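Side-chain contacts in HydG protein (Carboxydothermus hydrogenoformans, PDB 4RTB), which is a radical SAM maturase of [FeFe]-hydrogenase that binds a [4Fe-4S] cluster and S-adenosylmethionine and probably produces carbon monoxide and cyanide for the hydrogenase: residues L151-E156 and L162-E167; L102-I107 and E132-E137; R142-T147 and S345-T350. All blocks are in the same frame, centred on the assembly; numbering follows the deposited sequence.

Contact 1. Residues L151-E156 and L162-E167; sequences LVMGEE and LSYLEE. With SAM (S-adenosylmethionine), chain B.
The aromatic ring of Y164 meets the thioether of M153 at a slant, with M153 SD 4.1 Å from Y164 CD1 and 5.2 Å from the ring centroid. The direction to the sulfur is 72° off the ring normal, an oblique Met-aromatic contact. Y164 has CG anti to the backbone N (chi1 -176°), which carries the ring along the helix flank to the methionine, while its hydroxyl is hydrogen-bonded to the backbone oxygen of L129. Tyrosine thus offers the sulfur an apolar ring and keeps its polar end satisfied elsewhere.

L165, one residue on, fills the space between two strand side chains. Its CD2 lies 4.1 Å from L151 CD1 and 4.2 Å from M153 SD, and the two leucines run past each other in opposite directions. L104 of the neighbouring strand touches both M153 and L165, extending this apolar layer.

The other side of the strand serves the cofactor. The amino N of S-adenosylmethionine donates a hydrogen bond of 3.0 Å to M153 O, and V152 CG2 packs 3.6 Å from the ligand's CG. G154, without a side chain, touches the iron-sulfur cluster. Helix packing behind a strand of a beta-alpha-beta unit, with a backbone carbonyl near the strand's C-terminal end accepting from the cofactor's amino group, is characteristic of radical SAM barrels, and M153-E155 probably correspond to their GGE motif.

Contact 2. Residues L102-I107 and E132-E137; sequences LYLSNI and EEAVDE
L102 reaches across from its strand and lays both methyl groups against E137 of the helix. CD1 of L102 is 3.6 Å from E137 CB and 4.0 Å from E137 CG; CD2 of L102 touches the same E137 CB and also comes within 3.9 Å of the backbone A134 O. The leucine holds CG anti to the backbone N (chi1 178°), an extended start that projects its branched end toward the helix.

E137 presents its aliphatic stem rather than its charge. A bend in the chain at chi2 (-71°) folds the carboxylate back, and its two oxygens are taken by backbone amides, OE1 by Y355 N and OE2 by R356 N, so a buried acid is paid for by two hydrogen bonds. Were L102 an alanine, a gap would probably open beside the E137 stem, leaving that glutamate held mainly at its carboxylate end.

Strand residues 102-105 and helix residues 132-137 run nearly antiparallel, at 174°, their axes approaching to 9.7 Å, as expected for the first beta-alpha pair of a radical SAM barrel. The connection between them carries the cluster cysteines C108, C112 and C115, spaced as in the family's CX3CX2C motif.

Nearer that connection, L104 takes the other common leucine shape, with CG anti to the carbonyl carbon. Although its CB sets out across the line to the helix, the side chain ends with CD2 3.7 Å from A134 CB. Alanine suits this place because a single methyl lets the helix settle close to the strand; L104 also touches Y164.

Contact 3. Residues R142-T147 and S345-T350; sequences REMGHT and SAASRT
The imidazole of H146 donates from NE2 to the backbone oxygen of A346, with NE2 and O 3.0 Å apart. This is not a straight bond: the N-H...O angle is 138°, the oxygen sits 26° out of the imidazole plane, and the donor stands above the carbonyl plane, 42° out of it, instead of on a lone pair. With CG anti to the carbonyl carbon, H146 sends its ring across to the other segment, where L98, A100 and L375 pack about it. Histidine suits the place because it combines a flat apolar body with an N-H at its tip for a buried carbonyl; A346 is also backbone-bonded to F99 of strand 95-105.

Beside it, M144 stretches out through its first two torsions and bends at the last, setting SD 3.8 Å from A347 CB. A347 adopts left-handed helical backbone angles and turns its methyl toward the methionine; L375 of helix 375-384 touches M144, H146 and A346.

The turn that delivers H146 depends on G145, whose positive phi would press a side chain against the preceding carbonyl. G145 N bonds back to R142 O at 2.9 Å, while R142 reaches D177 and E432 through salt bridges. This is a Schellman motif closing helix 131-144, here joined to the loop after strand 343-345, the strand that lies next to strand 95-105 in the parallel barrel sheet.

How the contacts relate
From the N terminus, contact 2 comes first: strand 95-105 runs out into the cluster-binding connection, and the chain returns as helix 131-144, closing a loop of 24 residues. The end of that same helix opens contact 3, which closes only at 345-350, almost two hundred residues later. Contact 1, a short closure with five residues between 151-156 and 162-167, joins strand 148-153 to helix 158-175 and therefore lies wholly within the span of contact 3, while contact 2 precedes both. Strands 95-105 and 148-153 are neighbours, with probable backbone hydrogen bonds between V152 and both L102 and L104, which join contacts 1 and 2. Y103 packs on R349 and T350, linking contacts 2 and 3.

Contact 1. Residues L151-E156 and L162-E167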
ATOM      1  N   LEU A 151      -9.924   2.916   5.940  1.00 73.01           N
ATOM      2  CA  LEU A 151     -10.698   4.153   6.035  1.00 74.97           C
ATOM      3  C   LEU A 151      -9.944   5.323   5.422  1.00 77.39           C
ATOM      4  O   LEU A 151      -8.809   5.616   5.803  1.00 76.97           O
ATOM      5  CB  LEU A 151     -11.040   4.477   7.489  1.00 71.60           C
ATOM      6  CG  LEU A 151     -11.965   3.519   8.237  1.00 71.86           C
ATOM      7  CD1 LEU A 151     -12.188   4.027   9.646  1.00 70.54           C
ATOM      8  CD2 LEU A 151     -13.287   3.358   7.506  1.00 60.15           C
ATOM      9  N   VAL A 152     -10.587   5.998   4.478  1.00 79.65           N
ATOM     10  CA  VAL A 152      -9.961   7.112   3.782  1.00 83.24           C
ATOM     11  C   VAL A 152     -10.907   8.318   3.747  1.00 86.76           C
ATOM     12  O   VAL A 152     -12.109   8.175   3.503  1.00 88.95           O
ATOM     13  CB  VAL A 152      -9.540   6.693   2.352  1.00 81.75           C
ATOM     14  CG1 VAL A 152     -10.572   5.758   1.754  1.00 84.88           C
ATOM     15  CG2 VAL A 152      -9.303   7.901   1.463  1.00 77.39           C
ATOM     16  N   MET A 153     -10.355   9.499   4.023  1.00 84.35           N
ATOM     17  CA  MET A 153     -11.131  10.735   4.071  1.00 80.09           C
ATOM     18  C   MET A 153     -10.395  11.925   3.475  1.00 77.28           C
ATOM     19  O   MET A 153      -9.166  11.939   3.400  1.00 77.89           O
ATOM     20  CB  MET A 153     -11.499  11.085   5.510  1.00 85.28           C
ATOM     21  CG  MET A 153     -12.669  10.333   6.086  1.00 90.73           C
ATOM     22  SD  MET A 153     -12.591  10.419   7.882  1.00 93.57           S
ATOM     23  CE  MET A 153     -12.175  12.149   8.105  1.00127.41           C
ATOM     24  N   GLY A 154     -11.158  12.935   3.074  1.00 81.92           N
ATOM     25  CA  GLY A 154     -10.587  14.232   2.768  1.00 87.04           C
ATOM     26  C   GLY A 154     -10.237  14.915   4.077  1.00 83.52           C
ATOM     27  O   GLY A 154     -10.749  14.540   5.133  1.00 81.16           O
ATOM     28  N   GLU A 155      -9.365  15.915   4.018  1.00 79.96           N
ATOM     29  CA  GLU A 155      -8.907  16.572   5.237  1.00 81.07           C
ATOM     30  C   GLU A 155      -9.917  17.588   5.765  1.00 79.11           C
ATOM     31  O   GLU A 155     -10.334  18.502   5.054  1.00 69.82           O
ATOM     32  CB  GLU A 155      -7.555  17.254   5.008  1.00 81.76           C
ATOM     33  CG  GLU A 155      -6.983  17.922   6.255  1.00 85.23           C
ATOM     34  CD  GLU A 155      -5.523  18.311   6.100  1.00 86.11           C
ATOM     35  OE1 GLU A 155      -5.034  18.351   4.950  1.00 95.49           O
ATOM     36  OE2 GLU A 155      -4.861  18.568   7.128  1.00 76.84           O
ATOM     37  N   GLU A 156     -10.316  17.400   7.017  1.00 86.01           N
ATOM     38  CA  GLU A 156     -11.108  18.379   7.744  1.00 94.05           C
ATOM     39  C   GLU A 156     -10.288  18.774   8.973  1.00 89.78           C
ATOM     40  O   GLU A 156      -9.250  18.163   9.227  1.00 89.55           O
ATOM     41  CB  GLU A 156     -12.477  17.803   8.131  1.00107.21           C
ATOM     42  CG  GLU A 156     -13.349  17.389   6.957  1.00122.08           C
ATOM     43  CD  GLU A 156     -14.606  16.661   7.399  1.00134.27           C
ATOM     44  OE1 GLU A 156     -14.540  15.901   8.389  1.00137.19           O
ATOM     45  OE2 GLU A 156     -15.663  16.852   6.761  1.00140.20           O
ATOM     46  N   LEU A 162     -11.425  13.699  14.058  1.00 77.76           N
ATOM     47  CA  LEU A 162     -11.109  12.806  15.159  1.00 77.92           C
ATOM     48  C   LEU A 162     -12.326  12.484  16.013  1.00 83.94           C
ATOM     49  O   LEU A 162     -12.425  11.386  16.542  1.00 87.58           O
ATOM     50  CB  LEU A 162      -9.998  13.394  16.019  1.00 74.56           C
ATOM     51  CG  LEU A 162      -8.625  13.210  15.380  1.00 76.14           C
ATOM     52  CD1 LEU A 162      -7.562  13.807  16.261  1.00 73.30           C
ATOM     53  CD2 LEU A 162      -8.349  11.734  15.126  1.00 81.26           C
ATOM     54  N   SER A 163     -13.254  13.426  16.147  1.00 87.75           N
ATOM     55  CA  SER A 163     -14.496  13.134  16.859  1.00 91.31           C
ATOM     56  C   SER A 163     -15.331  12.150  16.042  1.00 91.73           C
ATOM     57  O   SER A 163     -15.826  11.133  16.556  1.00 93.30           O
ATOM     58  CB  SER A 163     -15.279  14.417  17.122  1.00 89.16           C
ATOM     59  OG  SER A 163     -14.421  15.430  17.614  1.00 87.16           O
ATOM     60  N   TYR A 164     -15.467  12.479  14.759  1.00 87.41           N
ATOM     61  CA  TYR A 164     -16.145  11.645  13.772  1.00 79.54           C
ATOM     62  C   TYR A 164     -15.693  10.181  13.845  1.00 82.94           C
ATOM     63  O   TYR A 164     -16.511   9.263  13.972  1.00 84.97           O
ATOM     64  CB  TYR A 164     -15.885  12.228  12.380  1.00 79.05           C
ATOM     65  CG  TYR A 164     -16.591  11.552  11.232  1.00 90.01           C
ATOM     66  CD1 TYR A 164     -15.881  10.790  10.312  1.00 90.01           C
ATOM     67  CD2 TYR A 164     -17.958  11.699  11.046  1.00 93.60           C
ATOM     68  CE1 TYR A 164     -16.515  10.180   9.248  1.00 91.35           C
ATOM     69  CE2 TYR A 164     -18.603  11.091   9.984  1.00 96.77           C
ATOM     70  CZ  TYR A 164     -17.874  10.335   9.087  1.00 96.15           C
ATOM     71  OH  TYR A 164     -18.508   9.723   8.027  1.00 92.94           O
ATOM     72  N   LEU A 165     -14.382   9.978  13.783  1.00 78.47           N
ATOM     73  CA  LEU A 165     -13.802   8.645  13.870  1.00 82.60           C
ATOM     74  C   LEU A 165     -13.952   8.062  15.270  1.00 85.34           C
ATOM     75  O   LEU A 165     -14.096   6.850  15.433  1.00 84.42           O
ATOM     76  CB  LEU A 165     -12.324   8.676  13.472  1.00 81.56           C
ATOM     77  CG  LEU A 165     -12.020   8.919  11.993  1.00 74.89           C
ATOM     78  CD1 LEU A 165     -10.521   9.002  11.757  1.00 69.56           C
ATOM     79  CD2 LEU A 165     -12.633   7.821  11.143  1.00 75.42           C
ATOM     80  N   GLU A 166     -13.917   8.929  16.279  1.00 86.72           N
ATOM     81  CA  GLU A 166     -14.062   8.490  17.664  1.00 87.91           C
ATOM     82  C   GLU A 166     -15.428   7.868  17.894  1.00 87.77           C
ATOM     83  O   GLU A 166     -15.594   7.036  18.786  1.00 84.07           O
ATOM     84  CB  GLU A 166     -13.843   9.651  18.635  1.00 87.46           C
ATOM     85  CG  GLU A 166     -12.425   9.740  19.169  1.00 88.45           C
ATOM     86  CD  GLU A 166     -12.101  11.107  19.737  1.00 96.36           C
ATOM     87  OE1 GLU A 166     -12.952  12.015  19.623  1.00 99.18           O
ATOM     88  OE2 GLU A 166     -10.996  11.274  20.293  1.00 99.18           O
ATOM     89  N   GLU A 167     -16.407   8.272  17.092  1.00 92.18           N
ATOM     90  CA  GLU A 167     -17.716   7.636  17.168  1.00 98.81           C
ATOM     91  C   GLU A 167     -17.869   6.491  16.167  1.00 99.45           C
ATOM     92  O   GLU A 167     -18.560   5.511  16.443  1.00 99.84           O
ATOM     93  CB  GLU A 167     -18.831   8.661  16.957  1.00106.08           C
ATOM     94  CG  GLU A 167     -19.501   9.103  18.251  1.00118.29           C
ATOM     95  CD  GLU A 167     -20.957   9.478  18.055  1.00128.27           C
ATOM     96  OE1 GLU A 167     -21.403   9.557  16.890  1.00127.54           O
ATOM     97  OE2 GLU A 167     -21.658   9.688  19.069  1.00132.85           O
TER
HETATM   98  N   SAM B 501      -6.667  13.166   2.423  1.00 88.94           N
HETATM   99  CA  SAM B 501      -5.545  12.410   2.981  1.00 88.80           C
HETATM  100  C   SAM B 501      -4.199  12.772   2.363  1.00 95.50           C
HETATM  101  O   SAM B 501      -4.100  13.566   1.433  1.00 96.53           O
HETATM  102  OXT SAM B 501      -3.165  12.267   2.794  1.00 99.36           O
HETATM  103  CB  SAM B 501      -5.757  10.905   2.833  1.00 84.44           C
HETATM  104  CG  SAM B 501      -6.730  10.442   1.749  1.00 82.71           C
HETATM  105  SD  SAM B 501      -6.277  10.721   0.019  1.00102.66           S
HETATM  106  CE  SAM B 501      -7.910  10.504  -0.692  1.00132.84           C
HETATM  107  C5' SAM B 501      -5.693   9.085  -0.475  1.00106.00           C
HETATM  108  C4' SAM B 501      -4.535   9.081  -1.469  1.00 96.69           C
HETATM  109  O4' SAM B 501      -4.955   9.042  -2.823  1.00 93.13           O
HETATM  110  C3' SAM B 501      -3.671  10.326  -1.352  1.00 85.74           C
HETATM  111  O3' SAM B 501      -2.669  10.141  -0.383  1.00 82.77           O
HETATM  112  C2' SAM B 501      -3.085  10.478  -2.740  1.00 85.09           C
HETATM  113  O2' SAM B 501      -1.736  10.083  -2.749  1.00 87.34           O
HETATM  114  C1' SAM B 501      -3.877   9.516  -3.609  1.00 91.03           C
HETATM  115  N9  SAM B 501      -4.335  10.238  -4.805  1.00 96.04           N
HETATM  116  C8  SAM B 501      -4.988  11.439  -4.826  1.00 98.11           C
HETATM  117  N7  SAM B 501      -5.229  11.776  -6.111  1.00106.56           N
HETATM  118  C5  SAM B 501      -4.727  10.811  -6.911  1.00108.77           C
HETATM  119  C6  SAM B 501      -4.698  10.661  -8.289  1.00110.19           C
HETATM  120  N6  SAM B 501      -5.240  11.588  -9.073  1.00119.13           N
HETATM  121  N1  SAM B 501      -4.103   9.546  -8.840  1.00105.28           N
HETATM  122  C2  SAM B 501      -3.541   8.588  -8.022  1.00101.05           C
HETATM  123  N3  SAM B 501      -3.573   8.743  -6.651  1.00 98.90           N
HETATM  124  C4  SAM B 501      -4.158   9.837  -6.104  1.00103.09           C

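Contact 2. Residues L102-I107 and E132-E137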
ATOM      1  N   LEU A 102     -12.547   1.997   2.501  1.00 74.09           N
ATOM      2  CA  LEU A 102     -13.836   2.610   2.778  1.00 74.40           C
ATOM      3  C   LEU A 102     -13.685   4.123   2.841  1.00 67.71           C
ATOM      4  O   LEU A 102     -13.077   4.667   3.766  1.00 66.37           O
ATOM      5  CB  LEU A 102     -14.436   2.071   4.079  1.00 71.86           C
ATOM      6  CG  LEU A 102     -15.775   2.671   4.515  1.00 72.60           C
ATOM      7  CD1 LEU A 102     -16.743   2.775   3.345  1.00 72.06           C
ATOM      8  CD2 LEU A 102     -16.381   1.844   5.639  1.00 77.07           C
ATOM      9  N   TYR A 103     -14.224   4.795   1.832  1.00 67.91           N
ATOM     10  CA  TYR A 103     -14.222   6.246   1.794  1.00 75.44           C
ATOM     11  C   TYR A 103     -15.328   6.778   2.692  1.00 77.78           C
ATOM     12  O   TYR A 103     -16.508   6.532   2.442  1.00 79.60           O
ATOM     13  CB  TYR A 103     -14.396   6.746   0.359  1.00 75.81           C
ATOM     14  CG  TYR A 103     -13.138   6.632  -0.471  1.00 78.57           C
ATOM     15  CD1 TYR A 103     -12.676   5.397  -0.907  1.00 78.20           C
ATOM     16  CD2 TYR A 103     -12.413   7.762  -0.821  1.00 81.43           C
ATOM     17  CE1 TYR A 103     -11.520   5.290  -1.657  1.00 75.27           C
ATOM     18  CE2 TYR A 103     -11.262   7.666  -1.578  1.00 81.45           C
ATOM     19  CZ  TYR A 103     -10.821   6.429  -1.993  1.00 81.38           C
ATOM     20  OH  TYR A 103      -9.673   6.331  -2.747  1.00 94.34           O
ATOM     21  N   LEU A 104     -14.950   7.491   3.747  1.00 70.89           N
ATOM     22  CA  LEU A 104     -15.937   8.010   4.686  1.00 74.82           C
ATOM     23  C   LEU A 104     -16.418   9.399   4.287  1.00 79.23           C
ATOM     24  O   LEU A 104     -17.545   9.784   4.598  1.00 82.14           O
ATOM     25  CB  LEU A 104     -15.371   8.042   6.107  1.00 75.14           C
ATOM     26  CG  LEU A 104     -15.225   6.692   6.811  1.00 73.21           C
ATOM     27  CD1 LEU A 104     -14.733   6.879   8.240  1.00 66.47           C
ATOM     28  CD2 LEU A 104     -16.545   5.941   6.789  1.00 73.44           C
ATOM     29  N   SER A 105     -15.566  10.147   3.594  1.00 80.16           N
ATOM     30  CA  SER A 105     -15.905  11.507   3.201  1.00 82.34           C
ATOM     31  C   SER A 105     -15.027  12.004   2.059  1.00 78.98           C
ATOM     32  O   SER A 105     -13.830  11.724   2.017  1.00 72.94           O
ATOM     33  CB  SER A 105     -15.784  12.447   4.401  1.00 89.01           C
ATOM     34  OG  SER A 105     -16.280  13.734   4.089  1.00 91.70           O
ATOM     35  N   ASN A 106     -15.626  12.753   1.138  1.00 83.40           N
ATOM     36  CA  ASN A 106     -14.902  13.267  -0.019  1.00 86.88           C
ATOM     37  C   ASN A 106     -14.790  14.789  -0.011  1.00 89.56           C
ATOM     38  O   ASN A 106     -14.461  15.400  -1.028  1.00 91.30           O
ATOM     39  CB  ASN A 106     -15.571  12.798  -1.312  1.00 91.10           C
ATOM     40  CG  ASN A 106     -17.010  13.256  -1.421  1.00 96.83           C
ATOM     41  OD1 ASN A 106     -17.634  13.629  -0.428  1.00 97.90           O
ATOM     42  ND2 ASN A 106     -17.550  13.222  -2.633  1.00 99.15           N
ATOM     43  N   ILE A 107     -15.072  15.396   1.136  1.00 88.08           N
ATOM     44  CA  ILE A 107     -14.882  16.832   1.303  1.00 90.29           C
ATOM     45  C   ILE A 107     -13.496  17.086   1.896  1.00 90.25           C
ATOM     46  O   ILE A 107     -13.018  16.300   2.720  1.00 84.96           O
ATOM     47  CB  ILE A 107     -15.980  17.458   2.203  1.00 99.60           C
ATOM     48  CG1 ILE A 107     -15.770  18.965   2.355  1.00104.04           C
ATOM     49  CG2 ILE A 107     -16.018  16.790   3.562  1.00 98.33           C
ATOM     50  CD1 ILE A 107     -16.672  19.609   3.387  1.00112.46           C
ATOM     51  N   GLU A 132     -24.721   5.229  10.738  1.00 83.68           N
ATOM     52  CA  GLU A 132     -25.467   4.120  10.157  1.00 89.98           C
ATOM     53  C   GLU A 132     -24.963   3.784   8.753  1.00 96.93           C
ATOM     54  O   GLU A 132     -24.819   2.611   8.405  1.00 92.92           O
ATOM     55  CB  GLU A 132     -26.963   4.444  10.120  1.00 94.93           C
ATOM     56  CG  GLU A 132     -27.533   4.900  11.455  1.00103.75           C
ATOM     57  N   GLU A 133     -24.687   4.815   7.957  1.00 97.51           N
ATOM     58  CA  GLU A 133     -24.194   4.625   6.594  1.00 96.04           C
ATOM     59  C   GLU A 133     -22.819   3.961   6.574  1.00 97.31           C
ATOM     60  O   GLU A 133     -22.613   2.973   5.864  1.00 96.98           O
ATOM     61  CB  GLU A 133     -24.150   5.965   5.850  1.00 93.44           C
ATOM     62  CG  GLU A 133     -25.454   6.319   5.144  1.00 98.60           C
ATOM     63  CD  GLU A 133     -25.638   7.815   4.955  1.00102.25           C
ATOM     64  OE1 GLU A 133     -26.772   8.236   4.640  0.80102.71           O
ATOM     65  OE2 GLU A 133     -24.656   8.568   5.124  0.71102.06           O
ATOM     66  N   ALA A 134     -21.884   4.501   7.351  1.00 95.09           N
ATOM     67  CA  ALA A 134     -20.538   3.943   7.434  1.00 91.65           C
ATOM     68  C   ALA A 134     -20.561   2.493   7.916  1.00 89.42           C
ATOM     69  O   ALA A 134     -19.911   1.621   7.327  1.00 90.42           O
ATOM     70  CB  ALA A 134     -19.673   4.793   8.352  1.00 89.25           C
ATOM     71  N   VAL A 135     -21.311   2.242   8.986  1.00 86.67           N
ATOM     72  CA  VAL A 135     -21.451   0.889   9.518  1.00 85.71           C
ATOM     73  C   VAL A 135     -22.042  -0.059   8.472  1.00 90.05           C
ATOM     74  O   VAL A 135     -21.600  -1.203   8.338  1.00 90.91           O
ATOM     75  CB  VAL A 135     -22.322   0.881  10.795  1.00 79.64           C
ATOM     76  CG1 VAL A 135     -22.993  -0.473  10.998  1.00 80.32           C
ATOM     77  CG2 VAL A 135     -21.481   1.254  12.008  1.00 72.37           C
ATOM     78  N   ASP A 136     -23.024   0.427   7.718  1.00 95.32           N
ATOM     79  CA  ASP A 136     -23.654  -0.379   6.676  1.00 98.19           C
ATOM     80  C   ASP A 136     -22.659  -0.703   5.566  1.00 98.92           C
ATOM     81  O   ASP A 136     -22.690  -1.790   4.987  1.00 99.74           O
ATOM     82  CB  ASP A 136     -24.871   0.344   6.100  1.00107.18           C
ATOM     83  CG  ASP A 136     -26.102  -0.539   6.051  1.00114.53           C
ATOM     84  OD1 ASP A 136     -26.768  -0.568   4.996  1.00118.47           O
ATOM     85  OD2 ASP A 136     -26.409  -1.194   7.070  1.00114.71           O
ATOM     86  N   GLU A 137     -21.784   0.255   5.276  1.00 97.10           N
ATOM     87  CA  GLU A 137     -20.703   0.054   4.319  1.00 93.69           C
ATOM     88  C   GLU A 137     -19.752  -1.033   4.810  1.00 88.36           C
ATOM     89  O   GLU A 137     -19.301  -1.880   4.034  1.00 84.65           O
ATOM     90  CB  GLU A 137     -19.939   1.360   4.087  1.00 99.11           C
ATOM     91  CG  GLU A 137     -20.745   2.444   3.387  1.00105.33           C
ATOM     92  CD  GLU A 137     -21.003   2.128   1.927  1.00105.25           C
ATOM     93  OE1 GLU A 137     -20.111   2.395   1.096  1.00104.94           O
ATOM     94  OE2 GLU A 137     -22.097   1.614   1.611  1.00104.60           O
TER

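Contact 3. Residues R142-T147 and S345-T350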
ATOM      1  N   ARG A 142     -17.916  -6.537   4.483  1.00 79.60           N
ATOM      2  CA  ARG A 142     -17.705  -7.794   5.201  1.00 80.57           C
ATOM      3  C   ARG A 142     -18.413  -8.968   4.526  1.00 84.35           C
ATOM      4  O   ARG A 142     -17.866 -10.071   4.454  1.00 85.86           O
ATOM      5  CB  ARG A 142     -18.176  -7.674   6.650  1.00 78.27           C
ATOM      6  CG  ARG A 142     -17.941  -8.933   7.468  1.00 79.76           C
ATOM      7  CD  ARG A 142     -16.466  -9.287   7.486  1.00 80.40           C
ATOM      8  NE  ARG A 142     -16.186 -10.510   8.228  1.00 83.19           N
ATOM      9  CZ  ARG A 142     -15.973 -11.694   7.664  1.00 83.87           C
ATOM     10  NH1 ARG A 142     -16.010 -11.816   6.344  1.00 82.73           N
ATOM     11  NH2 ARG A 142     -15.722 -12.755   8.419  1.00 86.09           N
ATOM     12  N   GLU A 143     -19.632  -8.724   4.047  1.00 83.92           N
ATOM     13  CA  GLU A 143     -20.413  -9.739   3.336  1.00 90.07           C
ATOM     14  C   GLU A 143     -19.673 -10.257   2.103  1.00 86.02           C
ATOM     15  O   GLU A 143     -19.860 -11.398   1.678  1.00 78.33           O
ATOM     16  CB  GLU A 143     -21.776  -9.169   2.924  1.00 99.20           C
ATOM     17  CG  GLU A 143     -22.955  -9.683   3.741  1.00112.34           C
ATOM     18  CD  GLU A 143     -23.445  -8.684   4.778  1.00124.33           C
ATOM     19  OE1 GLU A 143     -23.972  -7.621   4.385  1.00125.70           O
ATOM     20  OE2 GLU A 143     -23.309  -8.967   5.988  1.00127.30           O
ATOM     21  N   MET A 144     -18.839  -9.392   1.536  1.00 84.71           N
ATOM     22  CA  MET A 144     -18.021  -9.710   0.375  1.00 76.80           C
ATOM     23  C   MET A 144     -17.016 -10.810   0.697  1.00 77.36           C
ATOM     24  O   MET A 144     -16.680 -11.635  -0.155  1.00 86.90           O
ATOM     25  CB  MET A 144     -17.298  -8.448  -0.094  1.00 79.47           C
ATOM     26  CG  MET A 144     -16.969  -8.383  -1.565  1.00 86.71           C
ATOM     27  SD  MET A 144     -16.638  -6.670  -2.020  1.00 91.71           S
ATOM     28  CE  MET A 144     -18.183  -5.897  -1.540  1.00 76.69           C
ATOM     29  N   GLY A 145     -16.546 -10.815   1.940  1.00 76.90           N
ATOM     30  CA  GLY A 145     -15.532 -11.757   2.379  1.00 75.55           C
ATOM     31  C   GLY A 145     -14.327 -11.021   2.930  1.00 79.75           C
ATOM     32  O   GLY A 145     -13.468 -11.614   3.586  1.00 85.02           O
ATOM     33  N   HIS A 146     -14.268  -9.722   2.650  1.00 79.65           N
ATOM     34  CA  HIS A 146     -13.213  -8.853   3.163  1.00 76.28           C
ATOM     35  C   HIS A 146     -13.251  -8.773   4.683  1.00 79.55           C
ATOM     36  O   HIS A 146     -14.326  -8.794   5.280  1.00 85.55           O
ATOM     37  CB  HIS A 146     -13.346  -7.444   2.583  1.00 70.77           C
ATOM     38  CG  HIS A 146     -12.660  -7.251   1.267  1.00 72.52           C
ATOM     39  ND1 HIS A 146     -11.287  -7.252   1.141  1.00 71.98           N
ATOM     40  CD2 HIS A 146     -13.153  -7.025   0.028  1.00 73.89           C
ATOM     41  CE1 HIS A 146     -10.965  -7.049  -0.126  1.00 72.96           C
ATOM     42  NE2 HIS A 146     -12.079  -6.906  -0.821  1.00 71.32           N
ATOM     43  N   THR A 147     -12.082  -8.673   5.305  1.00 74.19           N
ATOM     44  CA  THR A 147     -12.002  -8.492   6.751  0.52 73.53           C
ATOM     45  C   THR A 147     -11.080  -7.335   7.107  1.00 71.25           C
ATOM     46  O   THR A 147     -10.961  -6.955   8.270  1.00 64.62           O
ATOM     47  CB  THR A 147     -11.500  -9.759   7.459  1.00 72.24           C
ATOM     48  OG1 THR A 147     -10.192 -10.091   6.975  1.00 70.16           O
ATOM     49  CG2 THR A 147     -12.444 -10.920   7.210  1.00 71.04           C
ATOM     50  N   SER A 345      -5.706  -3.904  -3.186  1.00 83.39           N
ATOM     51  CA  SER A 345      -7.091  -3.471  -3.063  1.00 88.16           C
ATOM     52  C   SER A 345      -7.955  -4.201  -4.084  1.00 92.88           C
ATOM     53  O   SER A 345      -7.796  -4.015  -5.291  1.00101.67           O
ATOM     54  CB  SER A 345      -7.206  -1.958  -3.255  1.00 89.54           C
ATOM     55  OG  SER A 345      -6.932  -1.596  -4.596  1.00 92.61           O
ATOM     56  N   ALA A 346      -8.865  -5.037  -3.596  1.00 84.09           N
ATOM     57  CA  ALA A 346      -9.723  -5.815  -4.475  1.00 74.61           C
ATOM     58  C   ALA A 346     -11.178  -5.400  -4.331  1.00 76.95           C
ATOM     59  O   ALA A 346     -11.656  -5.158  -3.222  1.00 82.58           O
ATOM     60  CB  ALA A 346      -9.568  -7.294  -4.190  1.00 77.22           C
ATOM     61  N   ALA A 347     -11.875  -5.325  -5.462  1.00 81.31           N
ATOM     62  CA  ALA A 347     -13.287  -4.942  -5.495  1.00 80.83           C
ATOM     63  C   ALA A 347     -13.502  -3.583  -4.834  1.00 83.85           C
ATOM     64  O   ALA A 347     -14.568  -3.304  -4.278  1.00 83.44           O
ATOM     65  CB  ALA A 347     -14.144  -5.999  -4.825  1.00 77.80           C
ATOM     66  N   SER A 348     -12.486  -2.730  -4.934  1.00 85.20           N
ATOM     67  CA  SER A 348     -12.459  -1.442  -4.241  1.00 82.62           C
ATOM     68  C   SER A 348     -13.504  -0.448  -4.766  1.00 82.27           C
ATOM     69  O   SER A 348     -13.701  -0.320  -5.983  1.00 74.80           O
ATOM     70  CB  SER A 348     -11.069  -0.822  -4.356  1.00 87.93           C
ATOM     71  OG  SER A 348     -10.777  -0.428  -5.680  1.00 98.02           O
ATOM     72  N   ARG A 349     -14.182   0.243  -3.853  1.00 90.97           N
ATOM     73  CA  ARG A 349     -15.010   1.377  -4.248  1.00 94.86           C
ATOM     74  C   ARG A 349     -14.267   2.640  -3.815  1.00 90.09           C
ATOM     75  O   ARG A 349     -13.872   2.779  -2.652  1.00 95.23           O
ATOM     76  CB  ARG A 349     -16.396   1.353  -3.609  1.00 96.48           C
ATOM     77  CG  ARG A 349     -17.190   0.103  -3.882  1.00 96.81           C
ATOM     78  CD  ARG A 349     -17.341  -0.172  -5.353  1.00 98.61           C
ATOM     79  NE  ARG A 349     -18.159  -1.346  -5.613  1.00103.89           N
ATOM     80  CZ  ARG A 349     -19.253  -1.318  -6.357  1.00108.21           C
ATOM     81  NH1 ARG A 349     -19.658  -0.172  -6.900  1.00112.38           N
ATOM     82  NH2 ARG A 349     -19.935  -2.434  -6.559  1.00106.23           N
ATOM     83  N   THR A 350     -14.123   3.593  -4.723  1.00 84.09           N
ATOM     84  CA  THR A 350     -13.304   4.763  -4.467  1.00 90.61           C
ATOM     85  C   THR A 350     -14.185   5.966  -4.183  1.00100.14           C
ATOM     86  O   THR A 350     -13.723   7.105  -4.206  1.00106.78           O
ATOM     87  CB  THR A 350     -12.379   5.063  -5.655  1.00 97.71           C
ATOM     88  OG1 THR A 350     -13.084   5.841  -6.625  1.00101.62           O
ATOM     89  CG2 THR A 350     -11.876   3.776  -6.290  1.00103.45           C
TER